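PDB 6N6Q: cytochrome P450 (CYP102L1) from Mycobacterium phage Adler, which probably works as a haem-dependent monooxygenase that activates molecular oxygen at its haem iron to oxidise an organic substrate. Local coordinates for residues Gln37-Glu42 and Gly48-Cys53; Glu69-Pro74 and Val371-His376; Ala130-Glu135 and Asn157-Glu162; Ile163-Arg166 and Gln172-Asn175; Arg382-Asp387 and Glu399-Leu404. All coordinates share one frame; numbering follows the deposited sequence.

In the fold
Contacts 1 and 2 belong to the sheet-rich part of the P450 fold: strand 49-53 is an outer strand, and strand 370-374 the middle one, of the same five-stranded mixed sheet. Their centres lie about 14 Å apart, and Thr40 links them through a probable hydrogen bond to His376. Contact 5 follows contact 2 along the chain, about 19 Å from it by centres, in the segment after helix 375-379. Contacts 3 and 4, centres about 7 Å apart, share helix 152-169 and lie across the centre of the chain from contacts 1 and 2. Contact 2 joins residues about 300 positions apart, and the helices of contacts 3 and 4 lie in the chain between its two segments.

Contact 1. Residues Gln37-Glu42 and Gly48-Cys53; sequences QGLTRE and GIFEQC
The phenyl ring of Phe50 is met obliquely by two atoms of helix 35-43, Glu42 CG and the carbonyl oxygen of Leu39. Glu42 CG is 3.5 Å from Phe50 CE2, and Leu39 O is 3.7 Å from Phe50 CZ, so both address the distal part of the ring. The ring of His46 also stacks on Phe50. The two other flat groups, the Glu42 carboxylate and the Gln52 amide, have planes 57° apart and meet loosely: Glu42 OE1 and Gln52 OE1 are 3.9 Å from each other.

Farther along the helix, toward its N-terminal end, Leu39 packs against the strand. Its CD2 methyl lies 3.6 Å from Gln52 CG and 4.4 Å from Phe50 CE2, touching the aliphatic stem of one side chain and the ring of the other. Glu42 reaches the ring because CG stands anti to the backbone N (chi1 164°), while the bend at chi2 turns the carboxylate aside. This is helix A of the P450 fold seated on outer strand 49-53, with Val61 of the adjoining strand 58-62 touching both Leu39 and Phe50.

The Glu42 carboxylate is hydrogen-bonded through OE1 to His46 NE2, and not to Gln52, whose NE2 makes a weak bond to Cys53 O. The closest touches are mostly carbon to carbon, with the Leu39 carbonyl oxygen at the ring, and the two side-chain oxygens stay apart without a bond between them, so adhesion here is largely van der Waals.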
# COMPACT_ATOMS: atom_id res chain seq x y z
N GLN A 37 15.59 4.82 -3.78
CA GLN A 37 16.28 4.69 -5.05
C GLN A 37 17.76 5.03 -4.93
O GLN A 37 18.58 4.48 -5.67
CB GLN A 37 15.62 5.58 -6.11
CG GLN A 37 14.18 5.19 -6.42
CD GLN A 37 13.44 6.24 -7.23
OE1 GLN A 37 13.91 6.68 -8.28
NE2 GLN A 37 12.28 6.65 -6.74
N GLY A 38 18.12 5.92 -3.99
CA GLY A 38 19.52 6.23 -3.76
C GLY A 38 20.23 5.12 -3.01
O GLY A 38 21.40 4.82 -3.29
N LEU A 39 19.54 4.49 -2.05
CA LEU A 39 20.13 3.37 -1.33
C LEU A 39 20.37 2.18 -2.24
O LEU A 39 21.35 1.45 -2.06
CB LEU A 39 19.23 2.98 -0.15
CG LEU A 39 19.05 4.02 0.95
CD1 LEU A 39 18.04 3.55 1.99
CD2 LEU A 39 20.39 4.33 1.61
N THR A 40 19.49 1.96 -3.22
CA THR A 40 19.67 0.85 -4.15
C THR A 40 20.92 1.05 -4.99
O THR A 40 21.71 0.11 -5.17
CB THR A 40 18.43 0.71 -5.04
OG1 THR A 40 17.30 0.35 -4.23
CG2 THR A 40 18.65 -0.35 -6.11
N ARG A 41 21.12 2.26 -5.52
CA ARG A 41 22.35 2.54 -6.25
C ARG A 41 23.57 2.44 -5.34
O ARG A 41 24.62 1.95 -5.75
CB ARG A 41 22.27 3.93 -6.89
CG ARG A 41 21.11 4.11 -7.86
CD ARG A 41 21.26 5.38 -8.68
NE ARG A 41 20.15 5.55 -9.61
CZ ARG A 41 20.07 4.96 -10.80
NH1 ARG A 41 21.04 4.14 -11.20
NH2 ARG A 41 19.02 5.18 -11.59
N GLU A 42 23.43 2.90 -4.10
CA GLU A 42 24.51 2.78 -3.13
C GLU A 42 24.80 1.33 -2.78
O GLU A 42 25.96 0.97 -2.54
CB GLU A 42 24.16 3.58 -1.86
CG GLU A 42 24.99 3.25 -0.63
CD GLU A 42 26.44 3.65 -0.77
OE1 GLU A 42 27.27 3.17 0.04
OE2 GLU A 42 26.75 4.45 -1.67
N GLY A 48 25.66 -6.49 0.12
CA GLY A 48 24.37 -6.85 0.68
C GLY A 48 24.02 -6.18 1.99
O GLY A 48 22.89 -6.36 2.47
N ILE A 49 24.92 -5.41 2.59
CA ILE A 49 24.63 -4.71 3.84
C ILE A 49 25.67 -3.61 4.02
O ILE A 49 26.83 -3.77 3.63
CB ILE A 49 24.61 -5.70 5.04
CG1 ILE A 49 24.06 -5.01 6.29
CG2 ILE A 49 25.99 -6.27 5.30
CD1 ILE A 49 23.90 -5.94 7.48
N PHE A 50 25.25 -2.49 4.60
CA PHE A 50 26.09 -1.31 4.72
C PHE A 50 25.36 -0.30 5.61
O PHE A 50 24.26 -0.55 6.11
CB PHE A 50 26.41 -0.71 3.35
CG PHE A 50 25.19 -0.34 2.56
CD1 PHE A 50 24.53 -1.28 1.79
CD2 PHE A 50 24.70 0.96 2.57
CE1 PHE A 50 23.40 -0.95 1.06
CE2 PHE A 50 23.57 1.30 1.84
CZ PHE A 50 22.93 0.35 1.08
N GLU A 51 26.00 0.86 5.80
CA GLU A 51 25.43 1.99 6.52
C GLU A 51 25.27 3.18 5.58
O GLU A 51 25.99 3.30 4.58
CB GLU A 51 26.30 2.40 7.71
CG GLU A 51 26.35 1.42 8.86
CD GLU A 51 27.23 1.92 9.99
OE1 GLU A 51 28.20 2.64 9.70
OE2 GLU A 51 26.93 1.61 11.17
N GLN A 52 24.34 4.06 5.92
CA GLN A 52 24.12 5.26 5.12
C GLN A 52 23.32 6.28 5.92
O GLN A 52 22.34 5.92 6.57
CB GLN A 52 23.40 4.94 3.80
CG GLN A 52 23.29 6.12 2.87
CD GLN A 52 24.65 6.69 2.50
OE1 GLN A 52 25.59 5.94 2.23
NE2 GLN A 52 24.76 8.01 2.50
N CYS A 53 23.74 7.54 5.84
CA CYS A 53 22.98 8.66 6.40
C CYS A 53 22.10 9.23 5.29
O CYS A 53 22.61 9.79 4.32
CB CYS A 53 23.91 9.73 6.96
SG CYS A 53 24.69 9.33 8.54

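Contact 2. Residues Glu69-Pro74 and Val371-His376; sequences EEINNP and VFVNLH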
# COMPACT_ATOMS: atom_id res chain seq x y z
N GLU A 69 16.81 -12.86 4.09
CA GLU A 69 16.03 -13.98 4.61
C GLU A 69 16.43 -14.37 6.02
O GLU A 69 15.61 -14.93 6.76
CB GLU A 69 16.14 -15.19 3.67
CG GLU A 69 17.55 -15.61 3.32
CD GLU A 69 17.58 -16.62 2.18
OE1 GLU A 69 16.50 -16.97 1.67
OE2 GLU A 69 18.69 -17.05 1.80
N GLU A 70 17.67 -14.07 6.43
CA GLU A 70 18.03 -14.20 7.84
C GLU A 70 17.33 -13.13 8.67
O GLU A 70 16.90 -13.39 9.80
CB GLU A 70 19.54 -14.11 8.01
CG GLU A 70 20.30 -15.36 7.59
CD GLU A 70 21.80 -15.18 7.67
OE1 GLU A 70 22.36 -14.44 6.83
OE2 GLU A 70 22.43 -15.77 8.57
N ILE A 71 17.23 -11.91 8.14
CA ILE A 71 16.53 -10.83 8.83
C ILE A 71 15.04 -11.15 8.96
O ILE A 71 14.41 -10.78 9.95
CB ILE A 71 16.77 -9.49 8.11
CG1 ILE A 71 18.26 -9.15 8.09
CG2 ILE A 71 16.00 -8.37 8.77
CD1 ILE A 71 18.83 -8.83 9.45
N ASN A 72 14.47 -11.84 7.97
CA ASN A 72 13.06 -12.20 8.00
C ASN A 72 12.78 -13.45 8.84
O ASN A 72 11.69 -14.02 8.73
CB ASN A 72 12.54 -12.42 6.57
CG ASN A 72 12.54 -11.14 5.75
OD1 ASN A 72 12.59 -10.04 6.30
ND2 ASN A 72 12.49 -11.29 4.44
N ASN A 73 13.72 -13.88 9.67
CA ASN A 73 13.50 -15.05 10.52
C ASN A 73 12.64 -14.66 11.71
O ASN A 73 13.02 -13.77 12.48
CB ASN A 73 14.82 -15.63 10.99
CG ASN A 73 14.63 -16.81 11.92
OD1 ASN A 73 14.59 -16.66 13.14
ND2 ASN A 73 14.50 -18.00 11.34
N PRO A 74 11.48 -15.30 11.92
CA PRO A 74 10.58 -14.86 12.99
C PRO A 74 11.07 -15.17 14.39
O PRO A 74 10.63 -14.51 15.34
CB PRO A 74 9.28 -15.61 12.68
CG PRO A 74 9.72 -16.83 11.95
CD PRO A 74 10.92 -16.42 11.15
N VAL A 371 17.42 -2.66 11.50
CA VAL A 371 17.93 -2.54 10.15
C VAL A 371 16.76 -2.28 9.21
O VAL A 371 15.59 -2.38 9.58
CB VAL A 371 18.70 -3.79 9.70
CG1 VAL A 371 19.89 -4.06 10.62
CG2 VAL A 371 17.77 -5.00 9.64
N PHE A 372 17.09 -1.94 7.96
CA PHE A 372 16.11 -1.67 6.92
C PHE A 372 16.30 -2.68 5.80
O PHE A 372 17.40 -2.81 5.26
CB PHE A 372 16.25 -0.24 6.38
CG PHE A 372 15.31 0.08 5.25
CD1 PHE A 372 13.96 0.30 5.48
CD2 PHE A 372 15.79 0.18 3.95
CE1 PHE A 372 13.11 0.60 4.43
CE2 PHE A 372 14.94 0.48 2.90
CZ PHE A 372 13.60 0.70 3.14
N VAL A 373 15.23 -3.41 5.48
CA VAL A 373 15.22 -4.32 4.34
C VAL A 373 14.80 -3.52 3.12
O VAL A 373 13.66 -3.05 3.04
CB VAL A 373 14.29 -5.52 4.58
CG1 VAL A 373 14.17 -6.35 3.32
CG2 VAL A 373 14.81 -6.36 5.74
N ASN A 374 15.71 -3.35 2.17
CA ASN A 374 15.45 -2.59 0.95
C ASN A 374 14.82 -3.54 -0.07
O ASN A 374 15.53 -4.26 -0.79
CB ASN A 374 16.73 -1.96 0.41
CG ASN A 374 16.48 -0.96 -0.70
OD1 ASN A 374 15.47 -1.03 -1.40
ND2 ASN A 374 17.40 -0.02 -0.87
N LEU A 375 13.49 -3.54 -0.14
CA LEU A 375 12.80 -4.42 -1.08
C LEU A 375 13.04 -4.00 -2.52
O LEU A 375 13.19 -4.86 -3.40
CB LEU A 375 11.30 -4.44 -0.79
CG LEU A 375 10.84 -5.18 0.47
CD1 LEU A 375 9.38 -4.88 0.74
CD2 LEU A 375 11.06 -6.67 0.31
N HIS A 376 13.08 -2.69 -2.79
CA HIS A 376 13.29 -2.22 -4.15
C HIS A 376 14.62 -2.71 -4.70
O HIS A 376 14.72 -3.07 -5.88
CB HIS A 376 13.22 -0.70 -4.20
CG HIS A 376 13.68 -0.12 -5.50
ND1 HIS A 376 14.80 0.67 -5.61
CD2 HIS A 376 13.17 -0.23 -6.76
CE1 HIS A 376 14.97 1.03 -6.87
NE2 HIS A 376 13.99 0.50 -7.59
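Ile71, at the end of helix 65-71, packs its CG2 methyl against two valines of strand 370-374. Val373 CG2 is 3.8 Å from Ile71 CG2, and Val371 CG2 is 3.9 Å from the same methyl, so a single branch of the isoleucine serves both strand residues. CG2 is carried anti to the backbone N, where it faces the strand. The other branch adds a second touch on one valine alone, Ile71 CD1 lying 4.0 Å from Val371 CG2.

The two valines, two positions apart on the strand, extend their side chains from the same face of the sheet. The Ile71 and Val373 side chains lie alongside each other with opposite headings, whereas Val371 meets the isoleucine at a slant. Only carbon atoms take part in this centre. At its margin Asn72 comes within 4.3 Å, OD1 to Val373 CG2, but that oxygen is hydrogen-bonded to Tyr348 OH on the neighbouring strand 347-352, and the Ile71 carbonyl accepts a bond from Arg350 NH1. The side chain of Asn72 is about 8 Å from the haem. Helix 65-71, helix B in P450 nomenclature, thus lies against the middle strand of the beta-1 sheet, an arrangement typical of the P450 fold.

Contact 3. Residues Ala130-Glu135 and Asn157-Glu162; sequences AATVRE and NRLTIE
Thr132 on helix 119-145 pushes its methyl group into a notch between Leu159 and Glu162, one turn apart on helix 152-169. This is the close part of the contact: Thr132 CG2 is 3.7 Å from Glu162 CB and 3.8 Å from Leu159 CD1. CG2 stands anti to the backbone N and so projects across the interface, while OG1 is left beside its own helix, hydrogen-bonded to Arg128 O. Leu159 answers with the same methyl twice, for CD1 also lies 3.8 Å from the backbone oxygen Thr132 O. Val133 is more distant, its CA 4.3 Å from Leu159 CD1, and its side chain turns on to Ala435 of helix 422-439.

The two helices run nearly antiparallel, their segment axes at 152° and 9.9 Å apart at closest. They are helices D and E of the P450 fold, which with helices 265-296 and 422-439 form the four-helix bundle of the helical domain. Thr160, on a different side of helix E, accordingly bonds to Ser280 O of helix 265-296.

Past the Thr132 methyl the packing opens out into a polar margin. Glu135, partly exposed, scarcely touches residues 157-162, and its OE2 is 6.2 Å from Glu162 OE1. Two carboxylates this near would be expected to repel, but Arg166 lies between them and forms a salt bridge with each. Glu162 also accepts bonds from the backbone, OE1 from Phe173 N and OE2 from Asn174 N, while Glu135 OE2 accepts from Leu176 N.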
# COMPACT_ATOMS: atom_id res chain seq x y z
N ALA A 130 -16.80 -4.07 -6.48
CA ALA A 130 -17.08 -4.02 -7.91
C ALA A 130 -18.00 -2.86 -8.25
O ALA A 130 -17.86 -2.24 -9.31
CB ALA A 130 -17.70 -5.34 -8.36
N ALA A 131 -18.96 -2.55 -7.37
CA ALA A 131 -19.84 -1.41 -7.61
C ALA A 131 -19.06 -0.10 -7.60
O ALA A 131 -19.39 0.83 -8.35
CB ALA A 131 -20.95 -1.37 -6.57
N THR A 132 -18.02 -0.00 -6.77
CA THR A 132 -17.23 1.22 -6.71
C THR A 132 -16.37 1.38 -7.95
O THR A 132 -16.17 2.50 -8.44
CB THR A 132 -16.38 1.22 -5.44
OG1 THR A 132 -17.22 1.03 -4.30
CG2 THR A 132 -15.64 2.55 -5.29
N VAL A 133 -15.84 0.27 -8.48
CA VAL A 133 -15.11 0.32 -9.74
C VAL A 133 -16.03 0.77 -10.87
O VAL A 133 -15.64 1.55 -11.74
CB VAL A 133 -14.46 -1.04 -10.04
CG1 VAL A 133 -13.70 -0.99 -11.36
CG2 VAL A 133 -13.53 -1.45 -8.91
N ARG A 134 -17.28 0.28 -10.86
CA ARG A 134 -18.25 0.71 -11.86
C ARG A 134 -18.42 2.23 -11.85
O ARG A 134 -18.53 2.85 -12.91
CB ARG A 134 -19.60 0.03 -11.61
CG ARG A 134 -20.68 0.39 -12.62
CD ARG A 134 -20.29 -0.09 -14.01
NE ARG A 134 -21.23 0.32 -15.04
CZ ARG A 134 -22.29 -0.39 -15.42
NH1 ARG A 134 -22.56 -1.55 -14.84
NH2 ARG A 134 -23.09 0.07 -16.38
N GLU A 135 -18.43 2.83 -10.66
CA GLU A 135 -18.58 4.27 -10.56
C GLU A 135 -17.40 5.01 -11.19
O GLU A 135 -17.59 6.08 -11.78
CB GLU A 135 -18.74 4.67 -9.09
CG GLU A 135 -18.97 6.15 -8.84
CD GLU A 135 -19.31 6.45 -7.40
OE1 GLU A 135 -20.10 5.68 -6.81
OE2 GLU A 135 -18.79 7.44 -6.85
N ASN A 157 -6.16 7.05 -6.56
CA ASN A 157 -6.16 7.24 -5.12
C ASN A 157 -7.54 7.62 -4.59
O ASN A 157 -7.89 7.23 -3.47
CB ASN A 157 -5.13 8.29 -4.71
CG ASN A 157 -4.43 7.95 -3.41
OD1 ASN A 157 -5.07 7.52 -2.44
ND2 ASN A 157 -3.11 8.11 -3.38
N ARG A 158 -8.33 8.35 -5.38
CA ARG A 158 -9.72 8.57 -5.01
C ARG A 158 -10.50 7.26 -5.03
O ARG A 158 -11.43 7.08 -4.23
CB ARG A 158 -10.39 9.58 -5.95
CG ARG A 158 -9.66 10.90 -6.10
CD ARG A 158 -10.54 11.89 -6.83
NE ARG A 158 -11.61 12.39 -5.98
CZ ARG A 158 -12.82 12.76 -6.41
NH1 ARG A 158 -13.11 12.66 -7.70
NH2 ARG A 158 -13.72 13.21 -5.56
N LEU A 159 -10.15 6.35 -5.93
CA LEU A 159 -10.88 5.09 -6.05
C LEU A 159 -10.63 4.19 -4.84
O LEU A 159 -11.57 3.75 -4.17
CB LEU A 159 -10.48 4.37 -7.34
CG LEU A 159 -10.98 2.92 -7.44
CD1 LEU A 159 -12.50 2.87 -7.44
CD2 LEU A 159 -10.41 2.23 -8.67
N THR A 160 -9.36 3.91 -4.55
CA THR A 160 -9.04 2.98 -3.47
C THR A 160 -9.51 3.50 -2.12
O THR A 160 -9.79 2.70 -1.21
CB THR A 160 -7.54 2.69 -3.44
OG1 THR A 160 -6.83 3.90 -3.12
CG2 THR A 160 -7.07 2.17 -4.79
N ILE A 161 -9.60 4.82 -1.96
CA ILE A 161 -10.20 5.38 -0.75
C ILE A 161 -11.65 4.93 -0.63
O ILE A 161 -12.08 4.44 0.42
CB ILE A 161 -10.08 6.91 -0.75
CG1 ILE A 161 -8.67 7.34 -0.33
CG2 ILE A 161 -11.12 7.53 0.18
CD1 ILE A 161 -8.40 8.81 -0.54
N GLU A 162 -12.42 5.09 -1.71
CA GLU A 162 -13.82 4.68 -1.68
C GLU A 162 -13.96 3.17 -1.56
O GLU A 162 -14.91 2.69 -0.93
CB GLU A 162 -14.54 5.19 -2.93
CG GLU A 162 -14.63 6.70 -3.01
CD GLU A 162 -15.25 7.31 -1.77
OE1 GLU A 162 -16.25 6.76 -1.26
OE2 GLU A 162 -14.72 8.34 -1.29

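Contact 4. Residues Ile163-Arg166 and Gln172-Asn175; sequences IISR and QFNN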
# COMPACT_ATOMS: atom_id res chain seq x y z
N ILE A 163 -13.02 2.41 -2.13
CA ILE A 163 -13.10 0.95 -2.03
C ILE A 163 -12.98 0.51 -0.58
O ILE A 163 -13.77 -0.31 -0.10
CB ILE A 163 -12.02 0.30 -2.92
CG1 ILE A 163 -12.40 0.42 -4.39
CG2 ILE A 163 -11.82 -1.16 -2.53
CD1 ILE A 163 -11.45 -0.29 -5.33
N ILE A 164 -12.00 1.05 0.15
CA ILE A 164 -11.80 0.64 1.53
C ILE A 164 -12.93 1.15 2.42
O ILE A 164 -13.47 0.42 3.25
CB ILE A 164 -10.43 1.12 2.04
CG1 ILE A 164 -9.32 0.57 1.16
CG2 ILE A 164 -10.22 0.70 3.48
CD1 ILE A 164 -7.95 1.09 1.53
N SER A 165 -13.31 2.42 2.25
CA SER A 165 -14.31 3.01 3.13
C SER A 165 -15.68 2.39 2.92
O SER A 165 -16.38 2.06 3.89
CB SER A 165 -14.37 4.53 2.92
OG SER A 165 -14.78 4.85 1.61
N ARG A 166 -16.09 2.20 1.66
CA ARG A 166 -17.42 1.65 1.40
C ARG A 166 -17.48 0.16 1.69
O ARG A 166 -18.45 -0.32 2.28
CB ARG A 166 -17.84 1.93 -0.04
CG ARG A 166 -17.90 3.40 -0.40
CD ARG A 166 -18.24 3.59 -1.86
NE ARG A 166 -18.02 4.96 -2.32
CZ ARG A 166 -18.39 5.41 -3.51
NH1 ARG A 166 -19.01 4.61 -4.36
NH2 ARG A 166 -18.15 6.67 -3.84
N GLN A 172 -19.09 6.57 2.63
CA GLN A 172 -18.67 7.19 1.38
C GLN A 172 -18.12 8.58 1.67
O GLN A 172 -18.77 9.37 2.37
CB GLN A 172 -19.83 7.27 0.39
CG GLN A 172 -19.52 8.05 -0.88
CD GLN A 172 -20.61 7.92 -1.92
OE1 GLN A 172 -21.21 6.85 -2.08
NE2 GLN A 172 -20.88 9.01 -2.64
N PHE A 173 -16.93 8.87 1.15
CA PHE A 173 -16.31 10.18 1.30
C PHE A 173 -16.46 11.05 0.07
O PHE A 173 -16.77 12.24 0.20
CB PHE A 173 -14.82 10.02 1.63
CG PHE A 173 -14.56 9.50 3.01
CD1 PHE A 173 -14.78 10.30 4.12
CD2 PHE A 173 -14.08 8.22 3.21
CE1 PHE A 173 -14.54 9.83 5.40
CE2 PHE A 173 -13.84 7.74 4.48
CZ PHE A 173 -14.07 8.54 5.57
N ASN A 174 -16.25 10.49 -1.12
CA ASN A 174 -16.35 11.24 -2.36
C ASN A 174 -17.17 10.46 -3.37
O ASN A 174 -17.25 9.23 -3.31
CB ASN A 174 -14.97 11.55 -2.95
CG ASN A 174 -14.27 12.70 -2.24
OD1 ASN A 174 -14.89 13.72 -1.93
ND2 ASN A 174 -12.98 12.54 -1.99
N ASN A 175 -17.77 11.19 -4.31
CA ASN A 175 -18.38 10.61 -5.49
C ASN A 175 -17.37 10.69 -6.62
O ASN A 175 -16.90 11.78 -6.96
CB ASN A 175 -19.68 11.34 -5.86
CG ASN A 175 -20.37 10.72 -7.05
OD1 ASN A 175 -20.17 11.15 -8.19
ND2 ASN A 175 -21.20 9.72 -6.80
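Arg166 on helix 152-169 meets Gln172 and Asn174 in a partly buried polar contact between the end of helix E of the P450 fold and the loop that leads on toward helix F. The loop doubles back beside the helix it has just left, so residues few positions apart in sequence face each other. Backbone bonding between Ser165 and Tyr171 secures the turn.

The extended side chains of Arg166 and Gln172 lie alongside each other with the same heading. Their guanidinium and amide planes are 21° apart and stacked, with Gln172 OE1 over the centre of the guanidinium, 3.5 Å from Arg166 CZ. The oxygen's partial negative charge above the cationic group should make this stack favourable. The guanidinium is also fixed by Glu162 and Glu135, which take NE and NH1, and together these partners would restrain its rotation.

A second, apolar touch lies deeper. Ser165 CB is 3.6 Å from Phe173 CE2, approaching the ring obliquely, while Phe184 meets the same ring nearly parallel. Ser165 OG is turned between the backbone N and the carbonyl carbon (chi1 63°), from where it bonds to Ile161 O and Tyr171 O.

At the guanidinium edge, Arg166 NH2 donates to the backbone oxygen Asn174 O over 2.8 Å; the bond is bent at the hydrogen (131°), yet the acceptor lies in the guanidinium plane and the donor in the carbonyl plane.

Contact 5. Residues Arg382-Asp387 and Glu399-Leu404; sequences RSWGPD and ENRRKL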
# COMPACT_ATOMS: atom_id res chain seq x y z
N ARG A 382 20.42 -8.67 -8.76
CA ARG A 382 20.97 -9.48 -9.84
C ARG A 382 20.52 -10.94 -9.77
O ARG A 382 20.54 -11.63 -10.79
CB ARG A 382 22.50 -9.40 -9.82
CG ARG A 382 23.19 -9.93 -11.07
CD ARG A 382 24.66 -9.53 -11.09
NE ARG A 382 25.40 -10.07 -9.95
CZ ARG A 382 26.11 -11.19 -9.98
NH1 ARG A 382 26.18 -11.91 -11.09
NH2 ARG A 382 26.75 -11.60 -8.89
N SER A 383 20.10 -11.41 -8.59
CA SER A 383 19.63 -12.79 -8.45
C SER A 383 18.33 -13.05 -9.20
O SER A 383 17.97 -14.22 -9.37
CB SER A 383 19.46 -13.13 -6.97
OG SER A 383 18.64 -12.17 -6.31
N TRP A 384 17.63 -12.01 -9.64
CA TRP A 384 16.44 -12.18 -10.47
C TRP A 384 16.79 -12.40 -11.94
O TRP A 384 15.89 -12.35 -12.79
CB TRP A 384 15.52 -10.97 -10.33
CG TRP A 384 14.71 -10.98 -9.07
CD1 TRP A 384 15.08 -10.45 -7.86
CD2 TRP A 384 13.41 -11.53 -8.89
NE1 TRP A 384 14.08 -10.65 -6.94
CE2 TRP A 384 13.04 -11.31 -7.55
CE3 TRP A 384 12.51 -12.20 -9.73
CZ2 TRP A 384 11.82 -11.73 -7.03
CZ3 TRP A 384 11.30 -12.62 -9.22
CH2 TRP A 384 10.96 -12.38 -7.88
N GLY A 385 18.06 -12.63 -12.26
CA GLY A 385 18.47 -12.84 -13.63
C GLY A 385 19.03 -11.57 -14.25
O GLY A 385 18.93 -10.48 -13.68
N PRO A 386 19.64 -11.70 -15.43
CA PRO A 386 20.23 -10.53 -16.09
C PRO A 386 19.20 -9.53 -16.61
O PRO A 386 19.59 -8.41 -16.96
CB PRO A 386 21.03 -11.14 -17.24
CG PRO A 386 20.34 -12.43 -17.54
CD PRO A 386 19.83 -12.94 -16.21
N ASP A 387 17.93 -9.89 -16.67
CA ASP A 387 16.87 -9.01 -17.16
C ASP A 387 15.98 -8.53 -16.02
O ASP A 387 14.76 -8.42 -16.16
CB ASP A 387 16.03 -9.72 -18.22
CG ASP A 387 15.37 -10.99 -17.71
OD1 ASP A 387 15.71 -11.43 -16.59
OD2 ASP A 387 14.50 -11.54 -18.42
N GLU A 399 6.92 -21.68 -11.83
CA GLU A 399 8.01 -22.44 -12.44
C GLU A 399 9.21 -21.55 -12.75
O GLU A 399 10.36 -21.96 -12.52
CB GLU A 399 7.52 -23.13 -13.71
CG GLU A 399 6.53 -24.26 -13.47
CD GLU A 399 7.06 -25.31 -12.51
OE1 GLU A 399 6.40 -25.56 -11.48
OE2 GLU A 399 8.15 -25.87 -12.77
N ASN A 400 8.97 -20.35 -13.27
CA ASN A 400 10.08 -19.47 -13.62
C ASN A 400 10.84 -18.98 -12.39
O ASN A 400 12.05 -18.71 -12.48
CB ASN A 400 9.57 -18.27 -14.43
CG ASN A 400 9.13 -18.66 -15.83
OD1 ASN A 400 8.99 -19.84 -16.14
ND2 ASN A 400 8.91 -17.67 -16.68
N ARG A 401 10.17 -18.87 -11.25
CA ARG A 401 10.84 -18.43 -10.03
C ARG A 401 11.56 -19.57 -9.32
O ARG A 401 12.52 -19.33 -8.58
CB ARG A 401 9.84 -17.78 -9.08
CG ARG A 401 9.34 -16.42 -9.53
CD ARG A 401 8.39 -15.86 -8.48
NE ARG A 401 8.92 -16.05 -7.14
CZ ARG A 401 8.22 -15.89 -6.02
NH1 ARG A 401 6.94 -15.53 -6.09
NH2 ARG A 401 8.80 -16.09 -4.84
N ARG A 402 11.11 -20.81 -9.53
CA ARG A 402 11.81 -21.96 -8.97
C ARG A 402 13.17 -22.16 -9.62
O ARG A 402 14.03 -22.84 -9.04
CB ARG A 402 10.94 -23.21 -9.13
CG ARG A 402 11.42 -24.43 -8.37
CD ARG A 402 10.26 -25.30 -7.93
NE ARG A 402 10.69 -26.60 -7.43
CZ ARG A 402 9.92 -27.42 -6.72
NH1 ARG A 402 8.67 -27.07 -6.43
NH2 ARG A 402 10.39 -28.59 -6.31
N LYS A 403 13.40 -21.57 -10.78
CA LYS A 403 14.66 -21.67 -11.51
C LYS A 403 15.67 -20.61 -11.09
O LYS A 403 16.69 -20.43 -11.78
CB LYS A 403 14.41 -21.58 -13.01
CG LYS A 403 13.45 -22.63 -13.55
CD LYS A 403 12.68 -22.12 -14.76
CE LYS A 403 13.61 -21.64 -15.86
NZ LYS A 403 12.85 -21.25 -17.08
N LEU A 404 15.43 -19.89 -10.00
CA LEU A 404 16.26 -18.76 -9.60
C LEU A 404 17.20 -19.08 -8.44
O LEU A 404 18.40 -18.80 -8.52
CB LEU A 404 15.38 -17.56 -9.23
CG LEU A 404 14.60 -16.89 -10.36
CD1 LEU A 404 13.72 -15.78 -9.82
CD2 LEU A 404 15.56 -16.36 -11.42
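Trp384 reaches over to Leu404 and Arg401 with the six-membered part of its indole. The path there is indirect. The bond to CB leaves the backbone heading away from residues 399-404, and CG then lies anti to the carbonyl carbon (chi1 -78°). With chi2 at 89° the benzo ring swings back toward Leu404.

On the pyrrole side, NE1 donates to Ile408 O and, weakly, to Ala378 O, which fixes how the indole is turned. On the benzo side, Trp384 CE3 is 3.8 Å from Leu404 CD1, and the next atom, Trp384 CZ3, is 4.0 Å from the same methyl. The approach is oblique to the ring. At the far end, Trp384 CH2 comes 4.3 Å from Arg401 NE, a looser touch, and this nitrogen makes a weak hydrogen bond to His407 NE2. The histidine ring is itself edge-to-face with the indole.

These segments belong to the meander, the irregular stretch of the P450 fold between helix K' (375-379) and the haem-binding loop. Trp384 ties it to helix K, 329-341, through a cation-pi contact with Arg340, the arginine of the ExxR motif, and it also touches Arg395 of the PER sequence in the meander.

Leu404 has a second branch at work. Its CD2 methyl rests on the backbone rather than the ring, 3.8 Å from Ser383 O and 4.2 Å from Trp384 C. Just beyond, the chain turns at Gly385, whose N bonds to Arg382 O over 3.1 Å and whose positive phi of 98° suits glycine.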